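Local coordinates for protein regulator of chromosome condensation (Saccharomyces cerevisiae, PDB 3OF7) that promotes the exchange of GDP for GTP on the small GTPases Gsp1 and Gsp2, binds chromatin and controls RNA metabolism and nuclear transport, at residues Ala319-Gly332 with Pro377-Ser389. Residues are numbered along the deposited sequence; the frame is centred on the assembly and turned at random.
Sequences AAGEHHSLILSQDG and PKFKSVAAGSHHS
Val382 meets Leu326 and Ala319 between two neighbouring blades of the RCC1 beta-propeller. Its CG2 lies 3.4 Å from Leu326 CD1, a tight carbon pair, and the two side chains cross obliquely. Its CG1 packs on Ala319 CB. With its CG trans to the main-chain nitrogen (chi1 -178°), Leu328 sets CD1 against Phe379 CB and O and CD2 against Lys380 C. Ala384 CB packs against Ala320 C and Gly321 N. Gly321 CA makes a CA-H...O contact with Gly385 O (3.1 Å).

Polar bonds close both ends of this apolar middle. At one, Glu322 N donates to a lone pair of Ser386 O (3.0 Å). His387 NE2 donates a hydrogen bond to Glu322 OE1 (2.8 Å), on the anti side and 20° out of the carboxylate plane. His323 ND1 lies in plane at the His387 ring edge, 3.3 Å from His387 CE1, and hydrogen-bonds to Arg339. At the far end Phe379 N gives Gly332 O a nearly straight hydrogen bond (171°). One water joins Ser329 O to Phe379 O, and another joins Gly332 O to Pro377 O. Lys378 CD lies against Asp331 O, and its NZ forms a salt bridge with Asp333.

Hydrogen bonds at both ring nitrogens, to Glu322 and Glu344, fix the rotation of the His387 ring.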
ATOM      1  N   ALA A 319       2.942  -3.551   5.817  1.00 14.50           N
ATOM      2  CA  ALA A 319       1.851  -3.369   4.878  1.00 13.89           C
ATOM      3  C   ALA A 319       0.573  -3.703   5.613  1.00 13.84           C
ATOM      4  O   ALA A 319       0.561  -4.611   6.446  1.00 14.45           O
ATOM      5  CB  ALA A 319       2.027  -4.280   3.666  1.00 13.69           C
ATOM      6  N   ALA A 320      -0.508  -2.995   5.308  1.00 13.34           N
ATOM      7  CA  ALA A 320      -1.781  -3.280   5.977  1.00 12.82           C
ATOM      8  C   ALA A 320      -2.981  -3.047   5.070  1.00 12.30           C
ATOM      9  O   ALA A 320      -2.964  -2.151   4.229  1.00 12.51           O
ATOM     10  CB  ALA A 320      -1.905  -2.458   7.283  1.00 12.14           C
ATOM     11  N   GLY A 321      -4.018  -3.862   5.248  1.00 12.50           N
ATOM     12  CA  GLY A 321      -5.246  -3.740   4.472  1.00 12.49           C
ATOM     13  C   GLY A 321      -6.380  -3.125   5.261  1.00 12.68           C
ATOM     14  O   GLY A 321      -6.150  -2.261   6.102  1.00 12.91           O
ATOM     15  N   GLU A 322      -7.610  -3.559   4.993  1.00 12.63           N
ATOM     16  CA  GLU A 322      -8.754  -3.056   5.757  1.00 12.72           C
ATOM     17  C   GLU A 322      -8.723  -3.527   7.219  1.00 12.57           C
ATOM     18  O   GLU A 322      -8.890  -2.724   8.151  1.00 12.26           O
ATOM     19  CB  GLU A 322     -10.090  -3.416   5.092  1.00 13.22           C
ATOM     20  CG  GLU A 322     -11.265  -2.697   5.757  1.00 14.62           C
ATOM     21  CD  GLU A 322     -12.595  -2.899   5.070  1.00 15.88           C
ATOM     22  OE1 GLU A 322     -12.762  -3.859   4.288  1.00 16.37           O
ATOM     23  OE2 GLU A 322     -13.494  -2.089   5.351  1.00 16.63           O
ATOM     24  N   HIS A 323      -8.505  -4.824   7.419  1.00 12.44           N
ATOM     25  CA  HIS A 323      -8.653  -5.412   8.753  1.00 12.37           C
ATOM     26  C   HIS A 323      -7.503  -6.315   9.160  1.00 12.23           C
ATOM     27  O   HIS A 323      -7.658  -7.142  10.066  1.00 12.29           O
ATOM     28  CB  HIS A 323      -9.959  -6.212   8.842  1.00 12.32           C
ATOM     29  CG  HIS A 323     -11.194  -5.403   8.595  1.00 12.81           C
ATOM     30  ND1 HIS A 323     -12.244  -5.867   7.833  1.00 13.31           N
ATOM     31  CD2 HIS A 323     -11.565  -4.181   9.046  1.00 13.18           C
ATOM     32  CE1 HIS A 323     -13.204  -4.956   7.812  1.00 14.15           C
ATOM     33  NE2 HIS A 323     -12.813  -3.922   8.538  1.00 12.35           N
ATOM     34  N   HIS A 324      -6.356  -6.163   8.504  1.00 12.33           N
ATOM     35  CA  HIS A 324      -5.163  -6.940   8.863  1.00 12.58           C
ATOM     36  C   HIS A 324      -3.900  -6.134   8.658  1.00 12.80           C
ATOM     37  O   HIS A 324      -3.896  -5.139   7.925  1.00 12.97           O
ATOM     38  CB  HIS A 324      -5.087  -8.254   8.074  1.00 12.70           C
ATOM     39  CG  HIS A 324      -4.733  -8.080   6.630  1.00 12.39           C
ATOM     40  ND1 HIS A 324      -3.564  -8.573   6.087  1.00 14.72           N
ATOM     41  CD2 HIS A 324      -5.394  -7.476   5.615  1.00 11.13           C
ATOM     42  CE1 HIS A 324      -3.521  -8.283   4.800  1.00 10.73           C
ATOM     43  NE2 HIS A 324      -4.624  -7.624   4.487  1.00 15.31           N
ATOM     44  N   SER A 325      -2.830  -6.571   9.312  1.00 12.70           N
ATOM     45  CA  SER A 325      -1.547  -5.898   9.216  1.00 13.52           C
ATOM     46  C   SER A 325      -0.427  -6.904   9.068  1.00 13.30           C
ATOM     47  O   SER A 325      -0.516  -8.005   9.594  1.00 13.52           O
ATOM     48  CB  SER A 325      -1.306  -5.062  10.464  1.00 13.68           C
ATOM     49  OG  SER A 325      -2.364  -4.140  10.623  1.00 14.47           O
ATOM     50  N   LEU A 326       0.633  -6.501   8.372  1.00 13.86           N
ATOM     51  CA  LEU A 326       1.777  -7.374   8.129  1.00 14.56           C
ATOM     52  C   LEU A 326       3.068  -6.647   8.459  1.00 15.36           C
ATOM     53  O   LEU A 326       3.363  -5.606   7.884  1.00 15.22           O
ATOM     54  CB  LEU A 326       1.801  -7.846   6.672  1.00 14.37           C
ATOM     55  CG  LEU A 326       0.528  -8.511   6.139  1.00 15.16           C
ATOM     56  CD1 LEU A 326       0.670  -8.758   4.651  1.00 15.40           C
ATOM     57  CD2 LEU A 326       0.216  -9.821   6.877  1.00 15.27           C
ATOM     58  N   ILE A 327       3.825  -7.205   9.394  1.00 15.88           N
ATOM     59  CA  ILE A 327       5.044  -6.564   9.868  1.00 17.07           C
ATOM     60  C   ILE A 327       6.249  -7.398   9.468  1.00 16.99           C
ATOM     61  O   ILE A 327       6.399  -8.534   9.908  1.00 17.43           O
ATOM     62  CB  ILE A 327       5.010  -6.355  11.396  1.00 17.09           C
ATOM     63  CG1 ILE A 327       3.830  -5.447  11.776  1.00 17.60           C
ATOM     64  CG2 ILE A 327       6.339  -5.746  11.883  1.00 18.05           C
ATOM     65  CD1 ILE A 327       3.346  -5.615  13.221  1.00 20.80           C
ATOM     66  N   LEU A 328       7.109  -6.821   8.635  1.00 17.84           N
ATOM     67  CA  LEU A 328       8.269  -7.545   8.136  1.00 18.31           C
ATOM     68  C   LEU A 328       9.554  -7.131   8.857  1.00 19.11           C
ATOM     69  O   LEU A 328       9.872  -5.946   8.932  1.00 19.25           O
ATOM     70  CB  LEU A 328       8.414  -7.328   6.632  1.00 17.69           C
ATOM     71  CG  LEU A 328       9.561  -8.045   5.919  1.00 17.38           C
ATOM     72  CD1 LEU A 328       9.391  -9.558   6.022  1.00 16.59           C
ATOM     73  CD2 LEU A 328       9.602  -7.603   4.454  1.00 18.29           C
ATOM     74  N   SER A 329      10.283  -8.118   9.377  1.00 20.47           N
ATOM     75  CA  SER A 329      11.548  -7.845  10.063  1.00 21.76           C
ATOM     76  C   SER A 329      12.689  -7.744   9.057  1.00 22.68           C
ATOM     77  O   SER A 329      12.575  -8.223   7.932  1.00 22.60           O
ATOM     78  CB  SER A 329      11.866  -8.935  11.083  1.00 21.76           C
ATOM     79  OG  SER A 329      12.254 -10.132  10.437  1.00 21.83           O
ATOM     80  N   GLN A 330      13.797  -7.140   9.480  1.00 23.95           N
ATOM     81  CA  GLN A 330      15.019  -7.095   8.672  1.00 25.26           C
ATOM     82  C   GLN A 330      15.566  -8.477   8.298  1.00 25.37           C
ATOM     83  O   GLN A 330      16.162  -8.633   7.235  1.00 25.81           O
ATOM     84  CB  GLN A 330      16.114  -6.269   9.366  1.00 25.40           C
ATOM     85  CG  GLN A 330      15.950  -4.758   9.233  1.00 28.16           C
ATOM     86  CD  GLN A 330      16.017  -4.257   7.793  1.00 30.76           C
ATOM     87  OE1 GLN A 330      16.350  -4.999   6.867  0.70 32.13           O
ATOM     88  NE2 GLN A 330      15.694  -2.986   7.604  1.00 32.47           N
ATOM     89  N   ASP A 331      15.360  -9.464   9.170  1.00 25.53           N
ATOM     90  CA  ASP A 331      15.773 -10.854   8.919  1.00 25.80           C
ATOM     91  C   ASP A 331      14.845 -11.602   7.957  1.00 25.54           C
ATOM     92  O   ASP A 331      15.154 -12.723   7.536  1.00 25.76           O
ATOM     93  CB  ASP A 331      15.851 -11.641  10.239  0.80 26.23           C
ATOM     94  CG  ASP A 331      16.980 -11.177  11.142  0.50 27.01           C
ATOM     95  OD1 ASP A 331      17.832 -10.373  10.697  0.50 28.32           O
ATOM     96  OD2 ASP A 331      17.013 -11.626  12.307  0.60 28.38           O
ATOM     97  N   GLY A 332      13.695 -11.008   7.639  1.00 24.75           N
ATOM     98  CA  GLY A 332      12.762 -11.613   6.688  1.00 23.90           C
ATOM     99  C   GLY A 332      11.596 -12.391   7.277  1.00 23.28           C
ATOM    100  O   GLY A 332      10.907 -13.113   6.558  1.00 23.28           O
ATOM    101  N   PRO A 377       9.070 -19.010   3.161  1.00 23.99           N
ATOM    102  CA  PRO A 377      10.397 -18.464   2.916  1.00 23.78           C
ATOM    103  C   PRO A 377      10.606 -17.146   3.662  1.00 23.62           C
ATOM    104  O   PRO A 377       9.645 -16.546   4.165  1.00 23.10           O
ATOM    105  CB  PRO A 377      10.392 -18.196   1.402  1.00 23.63           C
ATOM    106  CG  PRO A 377       8.962 -18.062   1.044  1.00 24.13           C
ATOM    107  CD  PRO A 377       8.228 -18.990   1.948  1.00 23.88           C
ATOM    108  N   LYS A 378      11.860 -16.709   3.727  1.00 23.10           N
ATOM    109  CA  LYS A 378      12.187 -15.363   4.175  1.00 23.06           C
ATOM    110  C   LYS A 378      11.702 -14.367   3.126  1.00 22.31           C
ATOM    111  O   LYS A 378      11.887 -14.588   1.920  1.00 22.59           O
ATOM    112  CB  LYS A 378      13.698 -15.225   4.395  1.00 23.30           C
ATOM    113  CG  LYS A 378      14.262 -16.168   5.459  1.00 24.77           C
ATOM    114  CD  LYS A 378      13.986 -15.660   6.873  1.00 27.31           C
ATOM    115  CE  LYS A 378      14.413 -16.676   7.938  1.00 27.63           C
ATOM    116  NZ  LYS A 378      14.591 -16.039   9.279  1.00 28.60           N
ATOM    117  N   PHE A 379      11.056 -13.293   3.578  1.00 21.21           N
ATOM    118  CA  PHE A 379      10.538 -12.276   2.656  1.00 20.45           C
ATOM    119  C   PHE A 379      11.357 -10.997   2.680  1.00 19.77           C
ATOM    120  O   PHE A 379      11.893 -10.619   3.713  1.00 20.16           O
ATOM    121  CB  PHE A 379       9.073 -11.943   2.947  1.00 19.90           C
ATOM    122  CG  PHE A 379       8.138 -13.111   2.783  1.00 19.71           C
ATOM    123  CD1 PHE A 379       7.444 -13.618   3.875  1.00 19.20           C
ATOM    124  CD2 PHE A 379       7.948 -13.701   1.532  1.00 18.89           C
ATOM    125  CE1 PHE A 379       6.561 -14.706   3.727  1.00 19.72           C
ATOM    126  CE2 PHE A 379       7.072 -14.779   1.375  1.00 18.29           C
ATOM    127  CZ  PHE A 379       6.379 -15.279   2.474  1.00 17.71           C
ATOM    128  N   LYS A 380      11.422 -10.320   1.538  1.00 19.42           N
ATOM    129  CA  LYS A 380      12.134  -9.051   1.450  1.00 19.18           C
ATOM    130  C   LYS A 380      11.213  -7.828   1.297  1.00 18.63           C
ATOM    131  O   LYS A 380      11.620  -6.714   1.598  1.00 18.24           O
ATOM    132  CB  LYS A 380      13.229  -9.093   0.369  1.00 19.18           C
ATOM    133  CG  LYS A 380      12.742  -9.380  -1.048  1.00 20.27           C
ATOM    134  CD  LYS A 380      13.904  -9.284  -2.035  1.00 21.90           C
ATOM    135  CE  LYS A 380      13.439  -9.442  -3.469  1.00 24.45           C
ATOM    136  NZ  LYS A 380      14.518  -9.046  -4.458  1.00 27.04           N
ATOM    137  N   SER A 381       9.982  -8.040   0.825  1.00 18.20           N
ATOM    138  CA  SER A 381       8.968  -6.977   0.782  1.00 17.21           C
ATOM    139  C   SER A 381       7.570  -7.578   0.870  1.00 16.67           C
ATOM    140  O   SER A 381       7.379  -8.765   0.618  1.00 16.09           O
ATOM    141  CB  SER A 381       9.092  -6.110  -0.485  1.00 17.73           C
ATOM    142  OG  SER A 381       8.709  -6.832  -1.653  1.00 18.40           O
ATOM    143  N   VAL A 382       6.598  -6.750   1.231  1.00 15.76           N
ATOM    144  CA  VAL A 382       5.225  -7.206   1.419  1.00 15.24           C
ATOM    145  C   VAL A 382       4.264  -6.085   1.007  1.00 15.05           C
ATOM    146  O   VAL A 382       4.592  -4.908   1.126  1.00 14.25           O
ATOM    147  CB  VAL A 382       5.002  -7.678   2.891  1.00 15.53           C
ATOM    148  CG1 VAL A 382       5.214  -6.535   3.897  1.00 14.57           C
ATOM    149  CG2 VAL A 382       3.640  -8.339   3.084  1.00 16.16           C
ATOM    150  N   ALA A 383       3.089  -6.469   0.505  1.00 14.45           N
ATOM    151  CA  ALA A 383       2.038  -5.522   0.179  1.00 13.93           C
ATOM    152  C   ALA A 383       0.704  -6.133   0.578  1.00 13.75           C
ATOM    153  O   ALA A 383       0.560  -7.352   0.614  1.00 13.99           O
ATOM    154  CB  ALA A 383       2.049  -5.204  -1.298  1.00 13.31           C
ATOM    155  N   ALA A 384      -0.268  -5.277   0.865  1.00 13.39           N
ATOM    156  CA  ALA A 384      -1.591  -5.721   1.293  1.00 13.16           C
ATOM    157  C   ALA A 384      -2.648  -4.882   0.617  1.00 12.99           C
ATOM    158  O   ALA A 384      -2.500  -3.652   0.519  1.00 12.59           O
ATOM    159  CB  ALA A 384      -1.717  -5.609   2.806  1.00 13.18           C
ATOM    160  N   GLY A 385      -3.696  -5.548   0.136  1.00 12.69           N
ATOM    161  CA  GLY A 385      -4.888  -4.873  -0.386  1.00 12.57           C
ATOM    162  C   GLY A 385      -5.982  -5.034   0.657  1.00 12.72           C
ATOM    163  O   GLY A 385      -5.681  -5.333   1.806  1.00 12.70           O
ATOM    164  N   SER A 386      -7.247  -4.862   0.277  1.00 12.58           N
ATOM    165  CA  SER A 386      -8.305  -4.824   1.295  1.00 13.02           C
ATOM    166  C   SER A 386      -8.334  -6.095   2.151  1.00 12.72           C
ATOM    167  O   SER A 386      -8.347  -6.017   3.395  1.00 12.85           O
ATOM    168  CB  SER A 386      -9.676  -4.548   0.669  1.00 13.40           C
ATOM    169  OG  SER A 386      -9.706  -3.236   0.140  1.00 17.13           O
ATOM    170  N   HIS A 387      -8.336  -7.252   1.484  1.00 12.04           N
ATOM    171  CA  HIS A 387      -8.412  -8.556   2.168  1.00 12.33           C
ATOM    172  C   HIS A 387      -7.488  -9.624   1.576  1.00 12.28           C
ATOM    173  O   HIS A 387      -7.709 -10.818   1.767  1.00 12.77           O
ATOM    174  CB  HIS A 387      -9.868  -9.042   2.232  1.00 12.52           C
ATOM    175  CG  HIS A 387     -10.732  -8.137   3.044  1.00 12.79           C
ATOM    176  ND1 HIS A 387     -10.863  -8.268   4.409  1.00 13.89           N
ATOM    177  CD2 HIS A 387     -11.417  -7.021   2.701  1.00 13.94           C
ATOM    178  CE1 HIS A 387     -11.619  -7.287   4.870  1.00 14.11           C
ATOM    179  NE2 HIS A 387     -11.968  -6.516   3.855  1.00 15.00           N
ATOM    180  N   HIS A 388      -6.442  -9.184   0.880  1.00 12.15           N
ATOM    181  CA  HIS A 388      -5.428 -10.097   0.359  1.00 12.11           C
ATOM    182  C   HIS A 388      -4.055  -9.470   0.545  1.00 12.01           C
ATOM    183  O   HIS A 388      -3.934  -8.286   0.880  1.00 11.29           O
ATOM    184  CB  HIS A 388      -5.693 -10.433  -1.117  1.00 12.45           C
ATOM    185  CG  HIS A 388      -5.515  -9.269  -2.043  1.00 13.63           C
ATOM    186  ND1 HIS A 388      -4.411  -9.128  -2.857  1.00 15.61           N
ATOM    187  CD2 HIS A 388      -6.290  -8.183  -2.268  1.00 13.19           C
ATOM    188  CE1 HIS A 388      -4.525  -8.015  -3.560  1.00 13.96           C
ATOM    189  NE2 HIS A 388      -5.651  -7.419  -3.215  1.00 16.60           N
ATOM    190  N   SER A 389      -3.020 -10.277   0.354  1.00 11.77           N
ATOM    191  CA  SER A 389      -1.657  -9.809   0.490  1.00 12.29           C
ATOM    192  C   SER A 389      -0.778 -10.505  -0.534  1.00 12.45           C
ATOM    193  O   SER A 389      -1.128 -11.569  -1.051  1.00 12.38           O
ATOM    194  CB  SER A 389      -1.119 -10.085   1.892  1.00 11.82           C
ATOM    195  OG  SER A 389      -2.033  -9.669   2.899  1.00 14.07           O
TER
HETATM  196  O   HOH W   1      13.374  -8.691   5.034  1.00 37.93           O
HETATM  197  O   HOH W   2       9.311 -15.299   6.547  1.00 22.26           O